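Local structure of adhesin YadA (Yersinia enterocolitica, 1P9H) at residues Ala136-Ala141 with His152-Ala157; Asn131-Ala136 with Ser145-Ala150; Val86-Leu91 with Val100-Ala105; Thr124-Gly129 with Val140-Ser145. The protein binds collagen as a trimeric outer membrane adhesin, promoting attachment to and invasion of eukaryotic cells and protecting the bacterium from serum killing and phagocytosis. One frame throughout, in Å; residues are numbered along the deposited sequence.

How the interactions relate
All four contacts lie in the collagen-binding head of YadA, where successive coils of a left-handed parallel beta-roll stack along one axis. Interaction 3 comes first along the chain and stands about 14 Å from interaction 4 and about 21 Å from interaction 1, centre to centre. Interactions 1, 3 and 4 belong to the same long parallel sheet, and interactions 1 and 4 share strand 140-142, each using one of its edges. Interaction 2 joins strands 133-134 and 147-148 of the second sheet; its segments alternate with those of interactions 1 and 4, and it packs against both. The longer strands turn one face to the neighbouring subunits, whereas interaction 2 touches neither of them.

Interaction 1 (Ala136-Ala141 with His152-Ala157); sequences AKNSVA and HGYSIA
Ser155 O, on the turn leading into strand 156-158, is gripped from two directions: Val140 N donates to it in the carbonyl plane at 3.1 Å, and a water gives a longer bond of 3.3 Å. The same water donates to Asn138 O, tying the two turns together, while the CA-H of Ser139 leans on Ser155 O as well. One step on, Ala157 N reaches Val140 O at 2.8 Å with an N-H...O angle of 160°, and the CA-H of Ile156 approaches the same carbonyl. Val140 and Ile156 lie side by side and point the same way. Val140 CB lies beside the two branches of Ile156, 3.8 Å from CG1 and 3.9 Å from CG2. Nearer the turns, Asn138 and Tyr154 also run alongside each other. Tyr154 has its CG beside the backbone N (chi1 -54°), which swings the ring back alongside Asn138 so that CD2 comes obliquely to Asn138 CB at 3.9 Å, with amide and ring planes 50° apart. The amide's ND2 is held by Asp160 of the second subunit, so this pair sits at the trimer interface. Ala136 CB rests on His152 O at 3.5 Å, and Ala136 O takes Ser139 N and OG within its own turn. Two type II turns, Ala136-Ser139 and His152-Ser155, thus lead into paired parallel strands, as stacked coils do in the left-handed parallel beta-roll.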
loop_
_atom_site.group_PDB
_atom_site.type_symbol
_atom_site.label_atom_id
_atom_site.label_comp_id
_atom_site.label_asym_id
_atom_site.label_seq_id
_atom_site.Cartn_x
_atom_site.Cartn_y
_atom_site.Cartn_z
ATOM N N ALA A 136 6.457 14.374 -8.311
ATOM C CA ALA A 136 7.416 14.170 -9.385
ATOM C C ALA A 136 7.144 12.798 -9.983
ATOM O O ALA A 136 6.812 11.858 -9.264
ATOM C CB ALA A 136 8.840 14.239 -8.844
ATOM N N LYS A 137 7.249 12.678 -11.301
ATOM C CA LYS A 137 7.019 11.380 -11.917
ATOM C C LYS A 137 8.023 10.393 -11.328
ATOM O O LYS A 137 9.157 10.758 -11.019
ATOM C CB LYS A 137 7.180 11.468 -13.438
ATOM C CG LYS A 137 6.109 12.312 -14.118
ATOM C CD LYS A 137 6.191 12.193 -15.632
ATOM C CE LYS A 137 5.073 12.970 -16.310
ATOM N NZ LYS A 137 5.096 12.796 -17.789
ATOM N N ASN A 138 7.580 9.153 -11.146
ATOM C CA ASN A 138 8.407 8.088 -10.591
ATOM C C ASN A 138 8.838 8.297 -9.141
ATOM O O ASN A 138 9.637 7.523 -8.622
ATOM C CB ASN A 138 9.651 7.876 -11.460
ATOM C CG ASN A 138 9.304 7.556 -12.901
ATOM O OD1 ASN A 138 8.694 8.366 -13.595
ATOM N ND2 ASN A 138 9.689 6.371 -13.356
ATOM N N SER A 139 8.313 9.323 -8.479
ATOM C CA SER A 139 8.693 9.571 -7.091
ATOM C C SER A 139 7.946 8.668 -6.114
ATOM O O SER A 139 6.978 7.995 -6.481
ATOM C CB SER A 139 8.471 11.045 -6.723
ATOM O OG SER A 139 7.103 11.410 -6.807
ATOM N N VAL A 140 8.416 8.652 -4.870
ATOM C CA VAL A 140 7.830 7.833 -3.812
ATOM C C VAL A 140 7.645 8.678 -2.559
ATOM O O VAL A 140 8.592 9.294 -2.077
ATOM C CB VAL A 140 8.753 6.636 -3.461
ATOM C CG1 VAL A 140 8.191 5.861 -2.273
ATOM C CG2 VAL A 140 8.901 5.721 -4.669
ATOM N N ALA A 141 6.422 8.700 -2.039
ATOM C CA ALA A 141 6.114 9.456 -0.834
ATOM C C ALA A 141 5.371 8.533 0.121
ATOM O O ALA A 141 4.231 8.152 -0.147
ATOM C CB ALA A 141 5.251 10.668 -1.180
ATOM N N HIS A 152 11.596 17.414 -8.145
ATOM C CA HIS A 152 12.574 16.541 -7.504
ATOM C C HIS A 152 12.495 15.147 -8.113
ATOM O O HIS A 152 12.022 14.195 -7.490
ATOM C CB HIS A 152 12.311 16.498 -5.999
ATOM C CG HIS A 152 12.478 17.826 -5.332
ATOM N ND1 HIS A 152 11.967 18.104 -4.083
ATOM C CD2 HIS A 152 13.096 18.958 -5.746
ATOM C CE1 HIS A 152 12.259 19.351 -3.758
ATOM N NE2 HIS A 152 12.943 19.892 -4.751
ATOM N N GLY A 153 12.968 15.047 -9.350
ATOM C CA GLY A 153 12.937 13.790 -10.072
ATOM C C GLY A 153 13.525 12.588 -9.360
ATOM O O GLY A 153 14.554 12.681 -8.688
ATOM N N TYR A 154 12.845 11.457 -9.522
ATOM C CA TYR A 154 13.243 10.175 -8.955
ATOM C C TYR A 154 13.583 10.180 -7.471
ATOM O O TYR A 154 14.381 9.364 -7.013
ATOM C CB TYR A 154 14.423 9.612 -9.746
ATOM C CG TYR A 154 14.148 9.517 -11.228
ATOM C CD1 TYR A 154 14.509 10.551 -12.091
ATOM C CD2 TYR A 154 13.494 8.411 -11.762
ATOM C CE1 TYR A 154 14.224 10.483 -13.454
ATOM C CE2 TYR A 154 13.202 8.333 -13.120
ATOM C CZ TYR A 154 13.570 9.371 -13.960
ATOM O OH TYR A 154 13.288 9.293 -15.303
ATOM N N SER A 155 12.969 11.083 -6.716
ATOM C CA SER A 155 13.248 11.163 -5.287
ATOM C C SER A 155 12.233 10.439 -4.413
ATOM O O SER A 155 11.193 9.977 -4.887
ATOM C CB SER A 155 13.370 12.626 -4.860
ATOM O OG SER A 155 14.502 13.217 -5.477
ATOM N N ILE A 156 12.553 10.342 -3.127
ATOM C CA ILE A 156 11.709 9.649 -2.160
ATOM C C ILE A 156 11.616 10.437 -0.860
ATOM O O ILE A 156 12.604 11.008 -0.401
ATOM C CB ILE A 156 12.299 8.255 -1.806
ATOM C CG1 ILE A 156 12.417 7.391 -3.061
ATOM C CG2 ILE A 156 11.439 7.561 -0.756
ATOM C CD1 ILE A 156 13.717 7.601 -3.816
ATOM N N ALA A 157 10.422 10.468 -0.278
ATOM C CA ALA A 157 10.199 11.129 1.004
ATOM C C ALA A 157 9.617 10.044 1.905
ATOM O O ALA A 157 8.614 9.421 1.559
ATOM C CB ALA A 157 9.213 12.285 0.852
HETATM O O HOH W 1 11.717 7.365 -6.762
#

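Interaction 2 (Asn131-Ala136 with Ser145-Ala150); sequences NSKADA and SSHVAA
Asn131 ND2 donates to Ser145 OG at 3.1 Å, nearly straight at 172° and within the amide plane. A chi1 of -164°, with CG opposite the backbone N, carries the amide out to the serine hydroxyl. A water beside this pair donates to both Asn131 O and Ser146 O, and Ser146 O also accepts Lys133 N at 2.9 Å. Strands 133-134 and 147-148 are parallel neighbours in the second sheet of the left-handed beta-roll. His147 comes in edge-on to Lys133: its ring plane contains Lys133 O, to which ND1 makes a weak bond of 3.4 Å, and Lys133 CB lies near the same nitrogen. Across the ring edge, the carboxylate of Asp135 is turned 77° from the imidazole plane; the very short approach of its OD2 to His147 CE1 is doubtful. On the other side of the strands, Ala136 CB packs on Val148 CG1 at 4.0 Å. Asp135 N gives Val148 O a weak bond as strand 133-134 ends. Lys133 O accepts Val148 N at 3.0 Å and, weakly, His147 ND1, consistent with a proton on ND1, and the nearby carboxylate would probably stabilise any positive charge on this histidine.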
loop_
_atom_site.group_PDB
_atom_site.type_symbol
_atom_site.label_atom_id
_atom_site.label_comp_id
_atom_site.label_asym_id
_atom_site.label_seq_id
_atom_site.Cartn_x
_atom_site.Cartn_y
_atom_site.Cartn_z
ATOM N N ASN A 131 -2.969 12.122 2.641
ATOM C CA ASN A 131 -2.456 13.345 2.027
ATOM C C ASN A 131 -1.012 13.262 1.527
ATOM O O ASN A 131 -0.338 14.285 1.391
ATOM C CB ASN A 131 -2.600 14.522 3.001
ATOM C CG ASN A 131 -2.455 15.866 2.314
ATOM O OD1 ASN A 131 -3.064 16.106 1.270
ATOM N ND2 ASN A 131 -1.655 16.751 2.898
ATOM N N SER A 132 -0.533 12.051 1.258
ATOM C CA SER A 132 0.820 11.880 0.732
ATOM C C SER A 132 0.803 12.378 -0.712
ATOM O O SER A 132 -0.209 12.250 -1.407
ATOM C CB SER A 132 1.242 10.404 0.792
ATOM O OG SER A 132 0.337 9.562 0.099
ATOM N N LYS A 133 1.916 12.950 -1.164
ATOM C CA LYS A 133 1.987 13.495 -2.516
ATOM C C LYS A 133 3.292 13.183 -3.243
ATOM O O LYS A 133 4.351 13.697 -2.885
ATOM C CB LYS A 133 1.813 15.019 -2.472
ATOM C CG LYS A 133 0.511 15.512 -1.859
ATOM C CD LYS A 133 0.547 17.031 -1.708
ATOM C CE LYS A 133 -0.711 17.570 -1.045
ATOM N NZ LYS A 133 -1.914 17.387 -1.900
ATOM N N ALA A 134 3.205 12.339 -4.266
ATOM C CA ALA A 134 4.361 11.979 -5.081
ATOM C C ALA A 134 4.173 12.783 -6.362
ATOM O O ALA A 134 3.761 12.248 -7.394
ATOM C CB ALA A 134 4.347 10.485 -5.377
ATOM N N ASP A 135 4.471 14.076 -6.282
ATOM C CA ASP A 135 4.286 14.989 -7.407
ATOM C C ASP A 135 5.237 14.820 -8.578
ATOM O O ASP A 135 4.872 15.109 -9.718
ATOM C CB ASP A 135 4.344 16.440 -6.924
ATOM C CG ASP A 135 3.122 16.841 -6.115
ATOM O OD1 ASP A 135 2.169 16.037 -6.012
ATOM O OD2 ASP A 135 3.111 17.969 -5.584
ATOM N N ALA A 136 6.457 14.374 -8.311
ATOM C CA ALA A 136 7.416 14.170 -9.385
ATOM C C ALA A 136 7.144 12.798 -9.983
ATOM O O ALA A 136 6.812 11.858 -9.264
ATOM C CB ALA A 136 8.840 14.239 -8.844
ATOM N N SER A 145 1.179 13.216 4.805
ATOM C CA SER A 145 1.647 14.472 4.236
ATOM C C SER A 145 3.102 14.469 3.778
ATOM O O SER A 145 3.766 15.508 3.786
ATOM C CB SER A 145 1.396 15.618 5.222
ATOM O OG SER A 145 0.002 15.878 5.323
ATOM N N SER A 146 3.600 13.297 3.385
ATOM C CA SER A 146 4.958 13.203 2.864
ATOM C C SER A 146 4.859 13.867 1.497
ATOM O O SER A 146 3.799 13.841 0.867
ATOM C CB SER A 146 5.400 11.737 2.742
ATOM O OG SER A 146 4.464 10.952 2.024
ATOM N N HIS A 147 5.947 14.455 1.016
ATOM C CA HIS A 147 5.851 15.165 -0.245
ATOM C C HIS A 147 7.128 15.269 -1.055
ATOM O O HIS A 147 8.161 15.722 -0.558
ATOM C CB HIS A 147 5.303 16.571 0.054
ATOM C CG HIS A 147 5.202 17.466 -1.143
ATOM N ND1 HIS A 147 4.729 17.036 -2.363
ATOM C CD2 HIS A 147 5.456 18.789 -1.283
ATOM C CE1 HIS A 147 4.693 18.056 -3.203
ATOM N NE2 HIS A 147 5.129 19.132 -2.574
ATOM N N VAL A 148 7.050 14.818 -2.303
ATOM C CA VAL A 148 8.166 14.929 -3.228
ATOM C C VAL A 148 7.685 15.949 -4.252
ATOM O O VAL A 148 6.764 15.676 -5.026
ATOM C CB VAL A 148 8.479 13.600 -3.947
ATOM C CG1 VAL A 148 9.623 13.813 -4.946
ATOM C CG2 VAL A 148 8.866 12.533 -2.931
ATOM N N ALA A 149 8.286 17.134 -4.233
ATOM C CA ALA A 149 7.906 18.197 -5.155
ATOM C C ALA A 149 8.109 17.761 -6.603
ATOM O O ALA A 149 8.996 16.963 -6.905
ATOM C CB ALA A 149 8.709 19.451 -4.856
ATOM N N ALA A 150 7.286 18.306 -7.495
ATOM C CA ALA A 150 7.327 17.955 -8.910
ATOM C C ALA A 150 8.678 18.096 -9.609
ATOM O O ALA A 150 8.919 17.432 -10.617
ATOM C CB ALA A 150 6.267 18.757 -9.665
HETATM O O HOH W 2 1.860 15.855 1.090
#

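Interaction 3 (Val86-Leu91 with Val100-Ala105); sequences VAIGPL and VTYGAA
Val86 O starts a run of backbone bonds by accepting Thr101 N at 2.8 Å, nearly on the line of its C=O bond. Ile88 N then returns to Thr101 O at 3.1 Å, rising 33° out of the carbonyl plane, and Gly103 N closes on Ile88 O at 2.8 Å. Beyond the strands the pairing goes on through the loops, where Ala105 N meets Pro90 O at 2.9 Å. The same carbonyls also take CA-H...O contacts: the CA-H of Val100 leans on Val86 O, that of Tyr102 on Ile88 O and that of Ala104 on Pro90 O. Strands 86-88 and 100-102 run 8° from parallel with axes 4.7 Å apart, as neighbouring coils of the left-handed parallel beta-roll. At each exit a glycine, Gly89 or Gly103, takes an extended backbone with positive phi, a shape seldom open to a residue with a CB. Among polar side chains, Thr101, in one of its two conformers, places OG1 3.3 Å from Ala87 CB, on the face looking into the roll, where the hydroxyl also bonds to Ser92. The apolar contacts lie on the other face and in the loop. A chi1 of -168°, with CG opposite the backbone N, brings the Tyr102 ring toward Ile88, which crosses it at a slant, its CB 3.9 Å from ring atom CD2 and its CG2 beside CE2, while Pro90 CG rests 3.7 Å from Ala104 CB. Tyr102 continues into the trimer interface: its ring makes edge-to-face contacts with Tyr102 of both other subunits, and its OH bonds to Thr101 O of the third subunit.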
loop_
_atom_site.group_PDB
_atom_site.type_symbol
_atom_site.label_atom_id
_atom_site.label_comp_id
_atom_site.label_asym_id
_atom_site.label_seq_id
_atom_site.Cartn_x
_atom_site.Cartn_y
_atom_site.Cartn_z
ATOM N N VAL A 86 -7.600 0.526 -11.334
ATOM C CA VAL A 86 -8.397 0.145 -10.175
ATOM C C VAL A 86 -8.542 1.328 -9.226
ATOM O O VAL A 86 -7.548 1.905 -8.789
ATOM C CB VAL A 86 -7.727 -1.018 -9.410
ATOM C CG1 VAL A 86 -8.593 -1.435 -8.229
ATOM C CG2 VAL A 86 -7.498 -2.203 -10.354
ATOM N N ALA A 87 -9.781 1.684 -8.911
ATOM C CA ALA A 87 -10.049 2.800 -8.007
ATOM C C ALA A 87 -11.107 2.396 -6.994
ATOM O O ALA A 87 -12.236 2.083 -7.365
ATOM C CB ALA A 87 -10.528 4.012 -8.799
ATOM N N ILE A 88 -10.743 2.389 -5.716
ATOM C CA ILE A 88 -11.698 2.037 -4.674
ATOM C C ILE A 88 -11.696 3.090 -3.580
ATOM O O ILE A 88 -10.644 3.478 -3.067
ATOM C CB ILE A 88 -11.400 0.652 -4.071
ATOM C CG1 ILE A 88 -11.589 -0.417 -5.154
ATOM C CG2 ILE A 88 -12.334 0.385 -2.881
ATOM C CD1 ILE A 88 -11.485 -1.846 -4.652
ATOM N N GLY A 89 -12.896 3.548 -3.243
ATOM C CA GLY A 89 -13.060 4.571 -2.231
ATOM C C GLY A 89 -13.922 5.675 -2.810
ATOM O O GLY A 89 -13.934 5.876 -4.028
ATOM N N PRO A 90 -14.669 6.402 -1.972
ATOM C CA PRO A 90 -15.509 7.478 -2.500
ATOM C C PRO A 90 -14.659 8.578 -3.130
ATOM O O PRO A 90 -13.699 9.054 -2.524
ATOM C CB PRO A 90 -16.281 7.950 -1.267
ATOM C CG PRO A 90 -15.323 7.675 -0.142
ATOM C CD PRO A 90 -14.774 6.312 -0.506
ATOM N N LEU A 91 -15.009 8.954 -4.357
ATOM C CA LEU A 91 -14.303 9.991 -5.104
ATOM C C LEU A 91 -12.858 9.638 -5.448
ATOM O O LEU A 91 -12.049 10.515 -5.753
ATOM C CB LEU A 91 -14.360 11.325 -4.350
ATOM C CG LEU A 91 -15.778 11.850 -4.102
ATOM C CD1 LEU A 91 -15.716 13.186 -3.377
ATOM C CD2 LEU A 91 -16.509 12.003 -5.428
ATOM N N VAL A 100 -3.546 2.505 -9.839
ATOM C CA VAL A 100 -4.311 1.942 -8.736
ATOM C C VAL A 100 -4.431 2.986 -7.640
ATOM O O VAL A 100 -3.458 3.657 -7.284
ATOM C CB VAL A 100 -3.669 0.653 -8.148
ATOM C CG1 VAL A 100 -3.446 -0.365 -9.253
ATOM C CG2 VAL A 100 -2.368 0.975 -7.436
ATOM N N THR A 101 -5.645 3.147 -7.127
ATOM C CA THR A 101 -5.915 4.103 -6.060
ATOM C C THR A 101 -6.801 3.444 -5.018
ATOM O O THR A 101 -7.719 2.697 -5.356
ATOM C CB THR A 101 -6.634 5.370 -6.582
ATOM O OG1 THR A 101 -7.811 4.994 -7.305
ATOM C CG2 THR A 101 -5.718 6.173 -7.483
ATOM N N TYR A 102 -6.519 3.718 -3.749
ATOM C CA TYR A 102 -7.296 3.141 -2.662
ATOM C C TYR A 102 -7.473 4.162 -1.556
ATOM O O TYR A 102 -6.503 4.547 -0.907
ATOM C CB TYR A 102 -6.556 1.912 -2.124
ATOM C CG TYR A 102 -7.361 1.038 -1.197
ATOM C CD1 TYR A 102 -7.065 0.970 0.167
ATOM C CD2 TYR A 102 -8.395 0.248 -1.689
ATOM C CE1 TYR A 102 -7.783 0.126 1.015
ATOM C CE2 TYR A 102 -9.119 -0.596 -0.853
ATOM C CZ TYR A 102 -8.808 -0.655 0.493
ATOM O OH TYR A 102 -9.508 -1.516 1.306
ATOM N N GLY A 103 -8.713 4.597 -1.348
ATOM C CA GLY A 103 -8.988 5.578 -0.313
ATOM C C GLY A 103 -9.822 6.737 -0.820
ATOM O O GLY A 103 -9.847 7.024 -2.018
ATOM N N ALA A 104 -10.511 7.404 0.100
ATOM C CA ALA A 104 -11.347 8.541 -0.251
ATOM C C ALA A 104 -10.530 9.651 -0.904
ATOM O O ALA A 104 -9.511 10.086 -0.365
ATOM C CB ALA A 104 -12.047 9.079 0.999
ATOM N N ALA A 105 -10.985 10.103 -2.068
ATOM C CA ALA A 105 -10.332 11.186 -2.797
ATOM C C ALA A 105 -8.868 10.932 -3.137
ATOM O O ALA A 105 -8.080 11.874 -3.256
ATOM C CB ALA A 105 -10.468 12.491 -2.010
#

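Interaction 4 (Thr124-Gly129 with Val140-Ser145); sequences TGVAVG and VAIGHS
Ile142 leans back along Val128 and Val126 of the preceding coil in the left-handed parallel beta-roll, where strands 126-128 and 140-142 lie 4.7 Å apart and only 7° from parallel. Its CB stays 4.4 Å from Val128 O, and the CG2 branch, anti to the backbone N, comes slightly nearer that oxygen, at 4.2 Å. The other branch leaves through CG1, beside the backbone N, and a second bend (chi2 -63°) swings CD1 toward the neighbouring strand. That methyl is the working end: it lies 3.7 Å from both CB and CG2 of Val128, and 4.1 Å from CG1 of Val126. Ile142 thus runs alongside Val128 but passes Val126 at a slant, with CD1 touching both valines. Val126 also meets Val140 through its CB, which faces Val140 CG2. These four side chains share the face turned to the other subunits: Ile142 packs on Val140 of the third subunit and on Ile142 of the second, so the strand pairing and the trimer interface draw on the same apolar surface. Ala127 and Ala141 point the other way, into the roll, against Ser132 and Ser146 respectively. Three backbone bonds fix the register. Ala141 N donates to Val126 O at 2.8 Å, and Val128 N to Ala141 O at 2.9 Å. The strands end where Gly143 N reaches Val128 O at 2.7 Å, with an N-H...O angle of 173°.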
loop_
_atom_site.group_PDB
_atom_site.type_symbol
_atom_site.label_atom_id
_atom_site.label_comp_id
_atom_site.label_asym_id
_atom_site.label_seq_id
_atom_site.Cartn_x
_atom_site.Cartn_y
_atom_site.Cartn_z
ATOM N N THR A 124 3.668 6.804 -12.773
ATOM C CA THR A 124 4.627 5.816 -12.279
ATOM C C THR A 124 5.186 6.065 -10.881
ATOM O O THR A 124 6.278 5.598 -10.552
ATOM C CB THR A 124 5.808 5.715 -13.264
ATOM O OG1 THR A 124 5.325 5.932 -14.595
ATOM C CG2 THR A 124 6.447 4.343 -13.205
ATOM N N GLY A 125 4.438 6.791 -10.059
ATOM C CA GLY A 125 4.899 7.075 -8.715
ATOM C C GLY A 125 4.192 6.234 -7.672
ATOM O O GLY A 125 3.339 5.404 -7.993
ATOM N N VAL A 126 4.563 6.446 -6.415
ATOM C CA VAL A 126 3.959 5.730 -5.298
ATOM C C VAL A 126 3.712 6.707 -4.161
ATOM O O VAL A 126 4.626 7.403 -3.719
ATOM C CB VAL A 126 4.879 4.609 -4.767
ATOM C CG1 VAL A 126 4.273 4.001 -3.503
ATOM C CG2 VAL A 126 5.075 3.538 -5.829
ATOM N N ALA A 127 2.466 6.769 -3.705
ATOM C CA ALA A 127 2.099 7.636 -2.596
ATOM C C ALA A 127 1.297 6.790 -1.620
ATOM O O ALA A 127 0.250 6.255 -1.975
ATOM C CB ALA A 127 1.255 8.817 -3.091
ATOM N N VAL A 128 1.811 6.637 -0.404
ATOM C CA VAL A 128 1.113 5.869 0.619
ATOM C C VAL A 128 1.032 6.713 1.880
ATOM O O VAL A 128 2.054 7.138 2.419
ATOM C CB VAL A 128 1.839 4.549 0.956
ATOM C CG1 VAL A 128 1.027 3.770 1.990
ATOM C CG2 VAL A 128 2.013 3.707 -0.296
ATOM N N GLY A 129 -0.191 6.956 2.341
ATOM C CA GLY A 129 -0.389 7.757 3.533
ATOM C C GLY A 129 -1.409 8.850 3.295
ATOM O O GLY A 129 -1.583 9.319 2.167
ATOM N N VAL A 140 8.416 8.652 -4.870
ATOM C CA VAL A 140 7.830 7.833 -3.812
ATOM C C VAL A 140 7.645 8.678 -2.559
ATOM O O VAL A 140 8.592 9.294 -2.077
ATOM C CB VAL A 140 8.753 6.636 -3.461
ATOM C CG1 VAL A 140 8.191 5.861 -2.273
ATOM C CG2 VAL A 140 8.901 5.721 -4.669
ATOM N N ALA A 141 6.422 8.700 -2.039
ATOM C CA ALA A 141 6.114 9.456 -0.834
ATOM C C ALA A 141 5.371 8.533 0.121
ATOM O O ALA A 141 4.231 8.152 -0.147
ATOM C CB ALA A 141 5.251 10.668 -1.180
ATOM N N ILE A 142 6.020 8.169 1.225
ATOM C CA ILE A 142 5.421 7.276 2.215
ATOM C C ILE A 142 5.283 7.986 3.551
ATOM O O ILE A 142 6.278 8.407 4.142
ATOM C CB ILE A 142 6.286 6.007 2.445
ATOM C CG1 ILE A 142 6.638 5.343 1.109
ATOM C CG2 ILE A 142 5.538 5.026 3.342
ATOM C CD1 ILE A 142 5.445 4.821 0.330
ATOM N N GLY A 143 4.047 8.107 4.029
ATOM C CA GLY A 143 3.803 8.763 5.297
ATOM C C GLY A 143 2.807 9.897 5.174
ATOM O O GLY A 143 2.633 10.469 4.092
ATOM N N HIS A 144 2.139 10.216 6.277
ATOM C CA HIS A 144 1.169 11.305 6.288
ATOM C C HIS A 144 1.803 12.606 5.805
ATOM O O HIS A 144 2.823 13.047 6.332
ATOM C CB HIS A 144 0.619 11.519 7.700
ATOM C CG HIS A 144 -0.044 12.848 7.886
ATOM N ND1 HIS A 144 0.463 13.822 8.719
ATOM C CD2 HIS A 144 -1.161 13.374 7.329
ATOM C CE1 HIS A 144 -0.310 14.891 8.667
ATOM N NE2 HIS A 144 -1.304 14.646 7.830
ATOM N N SER A 145 1.179 13.216 4.805
ATOM C CA SER A 145 1.647 14.472 4.236
ATOM C C SER A 145 3.102 14.469 3.778
ATOM O O SER A 145 3.766 15.508 3.786
ATOM C CB SER A 145 1.396 15.618 5.222
ATOM O OG SER A 145 0.002 15.878 5.323
#